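Local coordinates for beta-hexosaminidase LpqI (PDB 6GFV), which cleaves terminal beta-1,4-linked N-acetylglucosamine from peptidoglycan fragments and so takes part in recycling of the mycobacterial cell wall, at residues R31-A36 against L56-G61; R88-S91 against G95-P98; Q111-A116 against L170-V175; A141-D144 against G148-S151; H185-G190 against G207-P212. One frame throughout, in Å; residues are numbered along the deposited sequence.

Contact 1 (R31-A36 against L56-G61); sequences RDAADA and LTIFDG
Ile58 reaches from the 56-61 loop to the first turn of helix 33-43, and its side chain carries nearly all of the apolar contact with Asp32, Ala33 and Ala36. From CB, which points at the helix, the chain splits. The CG2 branch turns back within its own segment and lies over one face of the Phe59 ring. The other branch runs outward fully extended, CG1 being anti to the backbone N (chi1 -168°). Its CG1 sits 4.1 Å from Ala33 CA, against the backbone at the start of the helix. Beyond it, the terminal CD1 settles on Ala36 CB at 3.9 Å and passes 4.1 Å from Asp32 O, the carbonyl that receives Ala36 N in the first helical turn. Ala36, itself buried, also packs on Ile66 of helix 62-69.

Beside the apolar contact a water bridges the segments, accepting from Ala33 N at 3.1 Å and hydrogen-bonded to Thr57 OG1. It thereby serves an amide of the first turn, which has no partner within the helix. Asp32 caps that same turn, its OD1 taking Asp35 N at 3.1 Å, while Asp35 OD2 receives Arg31 N. This is a classical aspartate N-cap, beginning the helix that follows strand 26-29 in the TIM-barrel-type domain of glycoside hydrolase family 3.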
loop_
_atom_site.group_PDB
_atom_site.type_symbol
_atom_site.label_atom_id
_atom_site.label_comp_id
_atom_site.label_asym_id
_atom_site.label_seq_id
_atom_site.Cartn_x
_atom_site.Cartn_y
_atom_site.Cartn_z
ATOM N N ARG A 31 -2.935 3.861 -17.424
ATOM C CA ARG A 31 -4.069 4.400 -18.176
ATOM C C ARG A 31 -4.958 3.309 -18.760
ATOM O O ARG A 31 -6.174 3.366 -18.650
ATOM C CB ARG A 31 -3.583 5.299 -19.315
ATOM C CG ARG A 31 -3.165 6.681 -18.891
ATOM C CD ARG A 31 -3.054 7.621 -20.081
ATOM N NE ARG A 31 -2.022 7.207 -21.026
ATOM C CZ ARG A 31 -0.737 7.510 -20.888
ATOM N NH1 ARG A 31 -0.344 8.211 -19.838
ATOM N NH2 ARG A 31 0.155 7.109 -21.782
ATOM N N ASP A 32 -4.331 2.312 -19.369
ATOM C CA ASP A 32 -5.045 1.257 -20.067
ATOM C C ASP A 32 -4.112 0.078 -20.327
ATOM O O ASP A 32 -2.996 0.033 -19.819
ATOM C CB ASP A 32 -5.631 1.790 -21.390
ATOM C CG ASP A 32 -4.567 2.374 -22.320
ATOM O OD1 ASP A 32 -3.390 2.396 -21.956
ATOM O OD2 ASP A 32 -4.902 2.823 -23.423
ATOM N N ALA A 33 -4.574 -0.859 -21.140
ATOM C CA ALA A 33 -3.812 -2.053 -21.462
ATOM C C ALA A 33 -2.444 -1.732 -22.068
ATOM O O ALA A 33 -1.442 -2.295 -21.655
ATOM C CB ALA A 33 -4.613 -2.932 -22.406
ATOM N N ALA A 34 -2.410 -0.824 -23.039
ATOM C CA ALA A 34 -1.165 -0.470 -23.716
ATOM C C ALA A 34 -0.140 0.163 -22.765
ATOM O O ALA A 34 1.037 -0.181 -22.796
ATOM C CB ALA A 34 -1.444 0.471 -24.867
ATOM N N ASP A 35 -0.603 1.094 -21.943
ATOM C CA ASP A 35 0.253 1.786 -20.982
ATOM C C ASP A 35 0.877 0.778 -20.006
ATOM O O ASP A 35 2.068 0.806 -19.735
ATOM C CB ASP A 35 -0.555 2.848 -20.233
ATOM C CG ASP A 35 0.309 3.765 -19.364
ATOM O OD1 ASP A 35 1.513 3.897 -19.601
ATOM O OD2 ASP A 35 -0.239 4.382 -18.457
ATOM N N ALA A 36 0.051 -0.120 -19.489
ATOM C CA ALA A 36 0.528 -1.134 -18.570
ATOM C C ALA A 36 1.530 -2.089 -19.245
ATOM O O ALA A 36 2.593 -2.362 -18.697
ATOM C CB ALA A 36 -0.639 -1.899 -17.996
ATOM N N LEU A 56 -10.951 -0.082 -17.350
ATOM C CA LEU A 56 -11.223 -1.401 -16.821
ATOM C C LEU A 56 -11.306 -2.541 -17.868
ATOM O O LEU A 56 -11.390 -3.710 -17.488
ATOM C CB LEU A 56 -12.518 -1.354 -16.015
ATOM C CG LEU A 56 -12.548 -0.471 -14.762
ATOM C CD1 LEU A 56 -13.852 -0.666 -14.030
ATOM C CD2 LEU A 56 -11.369 -0.767 -13.839
ATOM N N THR A 57 -11.288 -2.232 -19.161
ATOM C CA THR A 57 -11.245 -3.302 -20.165
ATOM C C THR A 57 -9.905 -4.009 -20.135
ATOM O O THR A 57 -9.742 -5.021 -20.792
ATOM C CB THR A 57 -11.494 -2.823 -21.624
ATOM O OG1 THR A 57 -10.520 -1.850 -22.005
ATOM C CG2 THR A 57 -12.900 -2.256 -21.796
ATOM N N ILE A 58 -8.956 -3.483 -19.367
ATOM C CA ILE A 58 -7.686 -4.169 -19.141
ATOM C C ILE A 58 -7.919 -5.575 -18.585
ATOM O O ILE A 58 -7.100 -6.459 -18.810
ATOM C CB ILE A 58 -6.737 -3.354 -18.173
ATOM C CG1 ILE A 58 -5.316 -3.916 -18.178
ATOM C CG2 ILE A 58 -7.277 -3.308 -16.754
ATOM C CD1 ILE A 58 -4.289 -3.072 -17.394
ATOM N N PHE A 59 -9.044 -5.795 -17.898
ATOM C CA PHE A 59 -9.322 -7.105 -17.311
ATOM C C PHE A 59 -9.822 -8.134 -18.337
ATOM O O PHE A 59 -9.916 -9.317 -18.035
ATOM C CB PHE A 59 -10.331 -6.979 -16.158
ATOM C CG PHE A 59 -9.763 -6.308 -14.911
ATOM C CD1 PHE A 59 -8.665 -6.844 -14.254
ATOM C CD2 PHE A 59 -10.330 -5.155 -14.412
ATOM C CE1 PHE A 59 -8.136 -6.238 -13.126
ATOM C CE2 PHE A 59 -9.811 -4.540 -13.288
ATOM C CZ PHE A 59 -8.710 -5.082 -12.642
ATOM N N ASP A 60 -10.113 -7.686 -19.556
ATOM C CA ASP A 60 -10.768 -8.549 -20.538
ATOM C C ASP A 60 -9.822 -9.445 -21.367
ATOM O O ASP A 60 -10.183 -9.930 -22.443
ATOM C CB ASP A 60 -11.620 -7.686 -21.482
ATOM C CG ASP A 60 -12.717 -6.918 -20.753
ATOM O OD1 ASP A 60 -13.189 -7.392 -19.701
ATOM O OD2 ASP A 60 -13.125 -5.849 -21.245
ATOM N N GLY A 61 -8.624 -9.697 -20.864
ATOM C CA GLY A 61 -7.705 -10.570 -21.562
ATOM C C GLY A 61 -6.315 -9.999 -21.618
ATOM O O GLY A 61 -5.345 -10.747 -21.650
HETATM O O HOH W 1 -7.553 -1.113 -21.884
#

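Contact 2 (R88-S91 against G95-P98); sequences RLRS and GTGP
One backbone hydrogen bond joins Arg90 to Gly95: Gly95 N gives its hydrogen to Arg90 O at 2.8 Å, in the carbonyl plane and on a lone pair, although the N-H is bent to 136°. Gly95 has a positive phi (94°).

In the apolar part, Arg90 CB packs on the Gly95 main chain, 3.6 Å from its C. With CG between the backbone N and the carbonyl carbon (chi1 57°) and the chain extended from there, Arg90 CD is brought to the methyl CG2 of Thr96, also at 3.6 Å. The two side chains run side by side in the same direction.

Polar ends are served separately. Thr96 OG1 donates to Gly97 O at 3.0 Å, and Arg90 NH1 binds Ser87 O. Next to Leu89, Arg88, by similarity a substrate-binding residue, gives its NE to Gly51 O.

The loop is therefore closed by a single main-chain bond and the aliphatic stem of an arginine, whose NH1 turns to Ser87 O while CB and CD face Gly95 and Thr96.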
loop_
_atom_site.group_PDB
_atom_site.type_symbol
_atom_site.label_atom_id
_atom_site.label_comp_id
_atom_site.label_asym_id
_atom_site.label_seq_id
_atom_site.Cartn_x
_atom_site.Cartn_y
_atom_site.Cartn_z
ATOM N N ARG A 88 -13.331 1.276 -6.599
ATOM C CA ARG A 88 -12.948 1.310 -8.016
ATOM C C ARG A 88 -13.637 0.253 -8.891
ATOM O O ARG A 88 -13.982 0.517 -10.041
ATOM C CB ARG A 88 -11.434 1.156 -8.160
ATOM C CG ARG A 88 -10.945 1.330 -9.585
ATOM C CD ARG A 88 -11.211 2.747 -10.050
ATOM N NE ARG A 88 -11.040 2.971 -11.484
ATOM C CZ ARG A 88 -12.035 2.928 -12.367
ATOM N NH1 ARG A 88 -13.267 2.635 -11.969
ATOM N NH2 ARG A 88 -11.792 3.167 -13.648
ATOM N N LEU A 89 -13.856 -0.933 -8.337
ATOM C CA LEU A 89 -14.354 -2.063 -9.115
ATOM C C LEU A 89 -15.845 -2.312 -8.912
ATOM O O LEU A 89 -16.337 -3.414 -9.148
ATOM C CB LEU A 89 -13.567 -3.330 -8.761
ATOM C CG LEU A 89 -12.046 -3.282 -8.953
ATOM C CD1 LEU A 89 -11.389 -4.620 -8.575
ATOM C CD2 LEU A 89 -11.686 -2.885 -10.386
ATOM N N ARG A 90 -16.562 -1.289 -8.459
ATOM C CA ARG A 90 -17.999 -1.418 -8.208
ATOM C C ARG A 90 -18.766 -1.988 -9.414
ATOM O O ARG A 90 -19.723 -2.738 -9.251
ATOM C CB ARG A 90 -18.587 -0.063 -7.796
ATOM C CG ARG A 90 -18.375 1.059 -8.790
ATOM C CD ARG A 90 -18.869 2.387 -8.229
ATOM N NE ARG A 90 -18.708 3.483 -9.175
ATOM C CZ ARG A 90 -17.552 4.085 -9.442
ATOM N NH1 ARG A 90 -16.431 3.703 -8.837
ATOM N NH2 ARG A 90 -17.512 5.073 -10.325
ATOM N N SER A 91 -18.330 -1.648 -10.618
ATOM C CA SER A 91 -19.038 -2.079 -11.822
ATOM C C SER A 91 -18.887 -3.578 -12.063
ATOM O O SER A 91 -19.649 -4.168 -12.824
ATOM C CB SER A 91 -18.529 -1.314 -13.040
ATOM O OG SER A 91 -17.248 -1.785 -13.424
ATOM N N GLY A 95 -21.181 -3.869 -7.117
ATOM C CA GLY A 95 -21.493 -2.548 -6.596
ATOM C C GLY A 95 -20.589 -2.023 -5.487
ATOM O O GLY A 95 -19.647 -2.688 -5.065
ATOM N N THR A 96 -20.877 -0.806 -5.023
ATOM C CA THR A 96 -20.095 -0.195 -3.951
ATOM C C THR A 96 -20.279 -0.933 -2.638
ATOM O O THR A 96 -19.360 -1.031 -1.831
ATOM C CB THR A 96 -20.487 1.274 -3.703
ATOM O OG1 THR A 96 -21.873 1.329 -3.373
ATOM C CG2 THR A 96 -20.234 2.138 -4.920
ATOM N N GLY A 97 -21.486 -1.433 -2.420
ATOM C CA GLY A 97 -21.892 -1.873 -1.106
ATOM C C GLY A 97 -21.921 -0.700 -0.133
ATOM O O GLY A 97 -21.687 0.443 -0.519
ATOM N N PRO A 98 -22.213 -0.979 1.140
ATOM C CA PRO A 98 -22.172 0.065 2.173
ATOM C C PRO A 98 -20.756 0.560 2.499
ATOM O O PRO A 98 -19.758 -0.127 2.240
ATOM C CB PRO A 98 -22.786 -0.617 3.396
ATOM C CG PRO A 98 -22.709 -2.093 3.109
ATOM C CD PRO A 98 -22.740 -2.260 1.641
#

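Contact 3 (Q111-A116 against L170-V175); sequences QVRDLA and LRDAGV
The guanidinium of Arg113 and the carboxylate of Asp172 meet edge to edge, their planes 22° apart and thus nearly coplanar. The arginine offers its NE side: NE donates to OD2 and NH2 to OD1 of Asp172, both at 3.0 Å and nearly straight (164° and 165°). Each carboxylate oxygen uses its syn lone pair, giving a side-on bidentate salt bridge. Arg113 attains this reach with a fully extended chain, CG anti to the backbone N, and comes in at about a right angle to the aspartate side chain. Asp172 has further partners, since OD2 also pairs with Arg117 NH1 and OD1 accepts from Gln168 NE2; these help to fix the rotation of the carboxylate.

The bridge ties helix 109-126 to the C-terminal end of helix 156-172, two helices of the TIM-barrel-type domain. Beneath it the helices come close at Ala116, whose CB lies 4.0 Å from Leu170 N, while Leu170 CD2 touches Ala116 O. Helix 156-172 then ends in a Schellman motif with Gly174 at positive phi, Val175 N bonding back to Leu170 O and Gly174 N to Arg171 O. Ala173 N also donates to Leu170 O, from the opposite face of the carbonyl plane to Val175 N.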
loop_
_atom_site.group_PDB
_atom_site.type_symbol
_atom_site.label_atom_id
_atom_site.label_comp_id
_atom_site.label_asym_id
_atom_site.label_seq_id
_atom_site.Cartn_x
_atom_site.Cartn_y
_atom_site.Cartn_z
ATOM N N GLN A 111 -20.442 -11.212 9.596
ATOM C CA GLN A 111 -21.048 -10.814 8.321
ATOM C C GLN A 111 -20.112 -9.910 7.528
ATOM O O GLN A 111 -20.107 -9.918 6.303
ATOM C CB GLN A 111 -22.378 -10.092 8.535
ATOM C CG GLN A 111 -23.577 -10.974 8.896
ATOM C CD GLN A 111 -24.840 -10.158 9.136
ATOM O OE1 GLN A 111 -24.805 -9.131 9.806
ATOM N NE2 GLN A 111 -25.960 -10.605 8.563
ATOM N N VAL A 112 -19.303 -9.133 8.234
ATOM C CA VAL A 112 -18.356 -8.276 7.555
ATOM C C VAL A 112 -17.227 -9.117 6.975
ATOM O O VAL A 112 -16.764 -8.852 5.872
ATOM C CB VAL A 112 -17.817 -7.177 8.493
ATOM C CG1 VAL A 112 -16.620 -6.492 7.876
ATOM C CG2 VAL A 112 -18.938 -6.164 8.798
ATOM N N ARG A 113 -16.803 -10.138 7.714
ATOM C CA ARG A 113 -15.829 -11.099 7.199
ATOM C C ARG A 113 -16.378 -11.810 5.950
ATOM O O ARG A 113 -15.656 -12.002 4.988
ATOM C CB ARG A 113 -15.446 -12.122 8.275
ATOM C CG ARG A 113 -14.307 -13.042 7.861
ATOM C CD ARG A 113 -14.020 -14.121 8.886
ATOM N NE ARG A 113 -12.978 -15.018 8.403
ATOM C CZ ARG A 113 -12.337 -15.900 9.158
ATOM N NH1 ARG A 113 -12.621 -15.995 10.450
ATOM N NH2 ARG A 113 -11.401 -16.676 8.630
ATOM N N ASP A 114 -17.650 -12.205 5.994
ATOM C CA ASP A 114 -18.351 -12.782 4.835
ATOM C C ASP A 114 -18.245 -11.891 3.602
ATOM O O ASP A 114 -17.877 -12.352 2.528
ATOM C CB ASP A 114 -19.832 -13.015 5.133
ATOM C CG ASP A 114 -20.081 -14.084 6.189
ATOM O OD1 ASP A 114 -19.187 -14.894 6.480
ATOM O OD2 ASP A 114 -21.203 -14.109 6.721
ATOM N N LEU A 115 -18.576 -10.616 3.763
ATOM C CA LEU A 115 -18.630 -9.707 2.628
ATOM C C LEU A 115 -17.244 -9.475 2.061
ATOM O O LEU A 115 -17.068 -9.467 0.847
ATOM C CB LEU A 115 -19.283 -8.368 3.007
ATOM C CG LEU A 115 -19.358 -7.268 1.925
ATOM C CD1 LEU A 115 -20.213 -7.694 0.748
ATOM C CD2 LEU A 115 -19.892 -5.976 2.486
ATOM N N ALA A 116 -16.259 -9.292 2.934
ATOM C CA ALA A 116 -14.890 -9.078 2.473
ATOM C C ALA A 116 -14.374 -10.281 1.682
ATOM O O ALA A 116 -13.677 -10.117 0.687
ATOM C CB ALA A 116 -13.961 -8.788 3.643
ATOM N N LEU A 170 -10.453 -10.731 3.196
ATOM C CA LEU A 170 -9.568 -10.618 2.039
ATOM C C LEU A 170 -8.492 -11.728 2.050
ATOM O O LEU A 170 -8.234 -12.374 1.029
ATOM C CB LEU A 170 -8.922 -9.221 2.000
ATOM C CG LEU A 170 -9.816 -8.005 1.672
ATOM C CD1 LEU A 170 -9.117 -6.678 1.938
ATOM C CD2 LEU A 170 -10.293 -8.056 0.203
ATOM N N ARG A 171 -7.893 -11.940 3.219
ATOM C CA ARG A 171 -6.896 -12.975 3.444
ATOM C C ARG A 171 -7.472 -14.377 3.143
ATOM O O ARG A 171 -6.799 -15.198 2.539
ATOM C CB ARG A 171 -6.379 -12.859 4.890
ATOM C CG ARG A 171 -5.109 -13.613 5.240
ATOM C CD ARG A 171 -4.639 -13.269 6.668
ATOM N NE ARG A 171 -4.334 -11.849 6.813
ATOM C CZ ARG A 171 -4.873 -11.035 7.714
ATOM N NH1 ARG A 171 -5.741 -11.480 8.596
ATOM N NH2 ARG A 171 -4.512 -9.768 7.732
ATOM N N ASP A 172 -8.722 -14.625 3.547
ATOM C CA ASP A 172 -9.446 -15.851 3.206
ATOM C C ASP A 172 -9.412 -16.128 1.711
ATOM O O ASP A 172 -9.293 -17.274 1.298
ATOM C CB ASP A 172 -10.920 -15.782 3.626
ATOM C CG ASP A 172 -11.139 -15.833 5.135
ATOM O OD1 ASP A 172 -10.259 -16.296 5.876
ATOM O OD2 ASP A 172 -12.226 -15.410 5.574
ATOM N N ALA A 173 -9.541 -15.070 0.912
ATOM C CA ALA A 173 -9.672 -15.186 -0.538
ATOM C C ALA A 173 -8.321 -15.143 -1.259
ATOM O O ALA A 173 -8.277 -15.201 -2.473
ATOM C CB ALA A 173 -10.606 -14.064 -1.086
ATOM N N GLY A 174 -7.220 -15.023 -0.519
ATOM C CA GLY A 174 -5.913 -14.963 -1.144
ATOM C C GLY A 174 -5.480 -13.593 -1.659
ATOM O O GLY A 174 -4.600 -13.508 -2.510
ATOM N N VAL A 175 -6.086 -12.527 -1.136
ATOM C CA VAL A 175 -5.738 -11.143 -1.488
ATOM C C VAL A 175 -5.026 -10.458 -0.307
ATOM O O VAL A 175 -5.446 -10.614 0.820
ATOM C CB VAL A 175 -6.996 -10.326 -1.889
ATOM C CG1 VAL A 175 -6.672 -8.850 -2.064
ATOM C CG2 VAL A 175 -7.610 -10.890 -3.190
#

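Contact 4 (A141-D144 against G148-S151); sequences APDD and GDRS
With CG between the backbone N and the carbonyl carbon (chi1 66°), the Asp149 carboxylate folds back beside Asp143, whose own CG stands next to its backbone N (chi1 -78°). The two side chains cross at about a right angle, and Asp143 OD1 comes 3.9 Å from Asp149 CB. Asp149 N donates to Asp143 O at 3.1 Å with a nearly straight N-H (167°).

Gly148, at positive phi, lays its bare CA against two carbonyl oxygens, 3.2 Å from Pro142 O and, in a CA-H...O contact, 3.5 Å from Asp143 O. A water donates to Asp144 OD1 and to Asp149 OD2.

The contact lies in the loop between strand 130-131 and helix 156-172 of the TIM-barrel-type domain, where Asp149 shares a short 3-10 turn with Arg150, by similarity a substrate-binding residue, which pairs with Glu82. Arg101 meets Asp143 OD1 and Arg85 meets Asp149 OD1; these two arginines probably offset the mutual repulsion of Asp143 and Asp149 and help to keep them ionised.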
loop_
_atom_site.group_PDB
_atom_site.type_symbol
_atom_site.label_atom_id
_atom_site.label_comp_id
_atom_site.label_asym_id
_atom_site.label_seq_id
_atom_site.Cartn_x
_atom_site.Cartn_y
_atom_site.Cartn_z
ATOM N N ALA A 141 -15.776 12.118 12.581
ATOM C CA ALA A 141 -16.025 13.227 11.651
ATOM C C ALA A 141 -17.206 12.933 10.713
ATOM O O ALA A 141 -17.564 11.774 10.532
ATOM C CB ALA A 141 -14.770 13.521 10.853
ATOM N N PRO A 142 -17.819 13.981 10.118
ATOM C CA PRO A 142 -18.963 13.789 9.214
ATOM C C PRO A 142 -18.700 12.818 8.052
ATOM O O PRO A 142 -17.558 12.671 7.636
ATOM C CB PRO A 142 -19.231 15.206 8.695
ATOM C CG PRO A 142 -18.795 16.085 9.821
ATOM C CD PRO A 142 -17.579 15.408 10.399
ATOM N N ASP A 143 -19.760 12.173 7.559
ATOM C CA ASP A 143 -19.675 11.140 6.523
ATOM C C ASP A 143 -18.840 11.534 5.304
ATOM O O ASP A 143 -17.985 10.778 4.858
ATOM C CB ASP A 143 -21.083 10.735 6.060
ATOM C CG ASP A 143 -21.780 9.804 7.038
ATOM O OD1 ASP A 143 -21.170 9.442 8.059
ATOM O OD2 ASP A 143 -22.939 9.416 6.786
ATOM N N ASP A 144 -19.081 12.722 4.770
ATOM C CA ASP A 144 -18.448 13.131 3.525
ATOM C C ASP A 144 -17.060 13.772 3.679
ATOM O O ASP A 144 -16.487 14.233 2.696
ATOM C CB ASP A 144 -19.377 14.088 2.774
ATOM C CG ASP A 144 -20.419 13.357 1.940
ATOM O OD1 ASP A 144 -20.133 12.243 1.454
ATOM O OD2 ASP A 144 -21.536 13.887 1.784
ATOM N N GLY A 148 -14.083 10.362 7.215
ATOM C CA GLY A 148 -15.528 10.269 7.363
ATOM C C GLY A 148 -16.043 8.851 7.495
ATOM O O GLY A 148 -15.577 8.088 8.352
ATOM N N ASP A 149 -16.981 8.480 6.626
ATOM C CA ASP A 149 -17.564 7.138 6.673
ATOM C C ASP A 149 -16.657 6.050 6.093
ATOM O O ASP A 149 -17.093 4.908 5.944
ATOM C CB ASP A 149 -18.938 7.098 5.967
ATOM C CG ASP A 149 -18.867 7.350 4.462
ATOM O OD1 ASP A 149 -17.779 7.492 3.876
ATOM O OD2 ASP A 149 -19.945 7.393 3.848
ATOM N N ARG A 150 -15.410 6.392 5.773
ATOM C CA ARG A 150 -14.413 5.378 5.421
ATOM C C ARG A 150 -13.844 4.686 6.676
ATOM O O ARG A 150 -13.100 3.714 6.574
ATOM C CB ARG A 150 -13.279 5.987 4.598
ATOM C CG ARG A 150 -13.712 6.493 3.234
ATOM C CD ARG A 150 -12.673 7.371 2.589
ATOM N NE ARG A 150 -11.446 6.631 2.342
ATOM C CZ ARG A 150 -10.270 7.179 2.065
ATOM N NH1 ARG A 150 -10.140 8.489 1.985
ATOM N NH2 ARG A 150 -9.221 6.399 1.864
ATOM N N SER A 151 -14.202 5.195 7.854
ATOM C CA SER A 151 -13.734 4.631 9.122
ATOM C C SER A 151 -14.758 3.696 9.746
ATOM O O SER A 151 -15.953 3.946 9.673
ATOM C CB SER A 151 -13.394 5.748 10.115
ATOM O OG SER A 151 -13.340 5.253 11.441
HETATM O O HOH W 2 -21.196 9.415 2.259
#

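Contact 5 (H185-G190 against G207-P212); sequences HGRGSG and GDDLVP
Arg187 meets Asp208 through a face of its guanidinium and not through an N-H. Asp208 OD2 lies over that face, 3.1 Å from Arg187 NH2 and 3.2 Å from CZ, with the carboxylate plane turned 72° from the guanidinium plane. The attraction is therefore one of charge without a directed hydrogen bond. Arg187, Asp208 and Asp209 form a salt-bridge network between two type I beta turns, His185 to Gly188 and Asp208 to Val211, in the TIM-barrel-type domain. The first belongs to the loop after strand 176-182; the second leads into helix 211-216.

Asp209 comes to the arginine obliquely. Its OD2 packs against Arg187 CD at 3.3 Å, and the salt bridge to NE is long, 3.7 Å. The NE hydrogen has another partner in Val138 O, which helps to explain why neither aspartate receives it. A bend in the arginine chain at chi2 (110°) lays CD and NE by Asp209 and the guanidinium face against Asp208 OD2.

The loop that carries Arg187 also holds His185, which makes an edge-to-face ring contact with His181, by similarity a substrate-binding residue, and whose NE2 is hydrogen-bonded to Ser192 OG. Buried Asp209 is also tied to the 185-188 turn through two waters. One accepts from Gly186 N and the other from Arg187 N, and both donate to Asp209 OD2 at 2.7 Å.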
loop_
_atom_site.group_PDB
_atom_site.type_symbol
_atom_site.label_atom_id
_atom_site.label_comp_id
_atom_site.label_asym_id
_atom_site.label_seq_id
_atom_site.Cartn_x
_atom_site.Cartn_y
_atom_site.Cartn_z
ATOM N N HIS A 185 -4.811 8.743 10.581
ATOM C CA HIS A 185 -5.335 9.889 9.826
ATOM C C HIS A 185 -6.649 10.428 10.380
ATOM O O HIS A 185 -7.104 11.478 9.971
ATOM C CB HIS A 185 -5.564 9.480 8.355
ATOM C CG HIS A 185 -5.449 10.598 7.370
ATOM N ND1 HIS A 185 -6.077 11.814 7.535
ATOM C CD2 HIS A 185 -4.778 10.676 6.198
ATOM C CE1 HIS A 185 -5.805 12.588 6.500
ATOM N NE2 HIS A 185 -5.020 11.919 5.673
ATOM N N GLY A 186 -7.280 9.673 11.265
ATOM C CA GLY A 186 -8.631 9.975 11.705
ATOM C C GLY A 186 -8.873 11.349 12.303
ATOM O O GLY A 186 -9.932 11.945 12.093
ATOM N N ARG A 187 -7.903 11.860 13.057
ATOM C CA ARG A 187 -8.039 13.200 13.619
ATOM C C ARG A 187 -7.034 14.185 13.008
ATOM O O ARG A 187 -6.646 15.139 13.649
ATOM C CB ARG A 187 -7.896 13.156 15.146
ATOM C CG ARG A 187 -8.929 12.273 15.841
ATOM C CD ARG A 187 -8.266 11.020 16.419
ATOM N NE ARG A 187 -9.186 9.992 16.915
ATOM C CZ ARG A 187 -9.815 10.044 18.089
ATOM N NH1 ARG A 187 -9.657 11.092 18.887
ATOM N NH2 ARG A 187 -10.614 9.058 18.464
ATOM N N GLY A 188 -6.631 13.953 11.761
ATOM C CA GLY A 188 -5.729 14.852 11.060
ATOM C C GLY A 188 -6.283 16.260 10.894
ATOM O O GLY A 188 -7.489 16.476 10.975
ATOM N N SER A 189 -5.401 17.228 10.670
ATOM C CA SER A 189 -5.807 18.627 10.579
ATOM C C SER A 189 -6.480 18.994 9.253
ATOM O O SER A 189 -7.031 20.087 9.119
ATOM C CB SER A 189 -4.604 19.523 10.786
ATOM O OG SER A 189 -3.644 19.285 9.781
ATOM N N GLY A 190 -6.448 18.089 8.276
ATOM C CA GLY A 190 -7.078 18.351 6.986
ATOM C C GLY A 190 -7.054 17.178 6.016
ATOM O O GLY A 190 -7.098 16.020 6.426
ATOM N N GLY A 207 -2.129 5.908 22.726
ATOM C CA GLY A 207 -3.244 5.436 23.520
ATOM C C GLY A 207 -4.576 5.352 22.787
ATOM O O GLY A 207 -5.577 4.965 23.365
ATOM N N ASP A 208 -4.588 5.696 21.507
ATOM C CA ASP A 208 -5.837 5.769 20.757
ATOM C C ASP A 208 -5.658 5.272 19.316
ATOM O O ASP A 208 -5.919 4.117 19.018
ATOM C CB ASP A 208 -6.363 7.211 20.772
ATOM C CG ASP A 208 -7.816 7.321 20.332
ATOM O OD1 ASP A 208 -8.367 6.348 19.810
ATOM O OD2 ASP A 208 -8.413 8.396 20.495
ATOM N N ASP A 209 -5.164 6.136 18.437
ATOM C CA ASP A 209 -5.135 5.826 17.003
ATOM C C ASP A 209 -4.291 4.596 16.667
ATOM O O ASP A 209 -4.586 3.895 15.724
ATOM C CB ASP A 209 -4.628 7.035 16.208
ATOM C CG ASP A 209 -5.456 8.291 16.467
ATOM O OD1 ASP A 209 -5.578 8.693 17.646
ATOM O OD2 ASP A 209 -5.979 8.879 15.499
ATOM N N LEU A 210 -3.257 4.335 17.468
ATOM C CA LEU A 210 -2.309 3.262 17.188
ATOM C C LEU A 210 -2.708 1.921 17.793
ATOM O O LEU A 210 -2.128 0.900 17.460
ATOM C CB LEU A 210 -0.914 3.667 17.685
ATOM C CG LEU A 210 -0.200 4.675 16.774
ATOM C CD1 LEU A 210 1.055 5.313 17.404
ATOM C CD2 LEU A 210 0.134 4.007 15.449
ATOM N N VAL A 211 -3.696 1.925 18.684
ATOM C CA VAL A 211 -4.117 0.702 19.375
ATOM C C VAL A 211 -4.584 -0.468 18.444
ATOM O O VAL A 211 -4.200 -1.607 18.677
ATOM C CB VAL A 211 -5.225 1.026 20.407
ATOM C CG1 VAL A 211 -5.847 -0.246 20.967
ATOM C CG2 VAL A 211 -4.647 1.899 21.541
ATOM N N PRO A 212 -5.388 -0.189 17.393
ATOM C CA PRO A 212 -5.706 -1.275 16.452
ATOM C C PRO A 212 -4.474 -1.968 15.865
ATOM O O PRO A 212 -4.486 -3.179 15.744
ATOM C CB PRO A 212 -6.502 -0.562 15.354
ATOM C CG PRO A 212 -7.170 0.534 16.071
ATOM C CD PRO A 212 -6.123 1.036 17.043
HETATM O O HOH W 3 -6.576 7.576 13.217
HETATM O O HOH W 4 -5.224 10.961 13.920
#

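From the N terminus, contact 1 is the first to close, joining the start of helix 33-43 to the loop between strand 47-50 and helix 62-69. Contact 2 follows in series and pinches off a short loop between strand 86-87 and helix 100-106; the two touch where Leu56 and Phe59 meet Ser91 and Leu89. Contact 3 spans much more chain, tying helix 109-126 to the end of helix 156-172, and contact 4 is nested within it, closing a short loop before the latter helix. Contact 5 comes last and crosses none; it lies about 13 Å from contact 4 between centres, while contact 1 lies across the chain's centre.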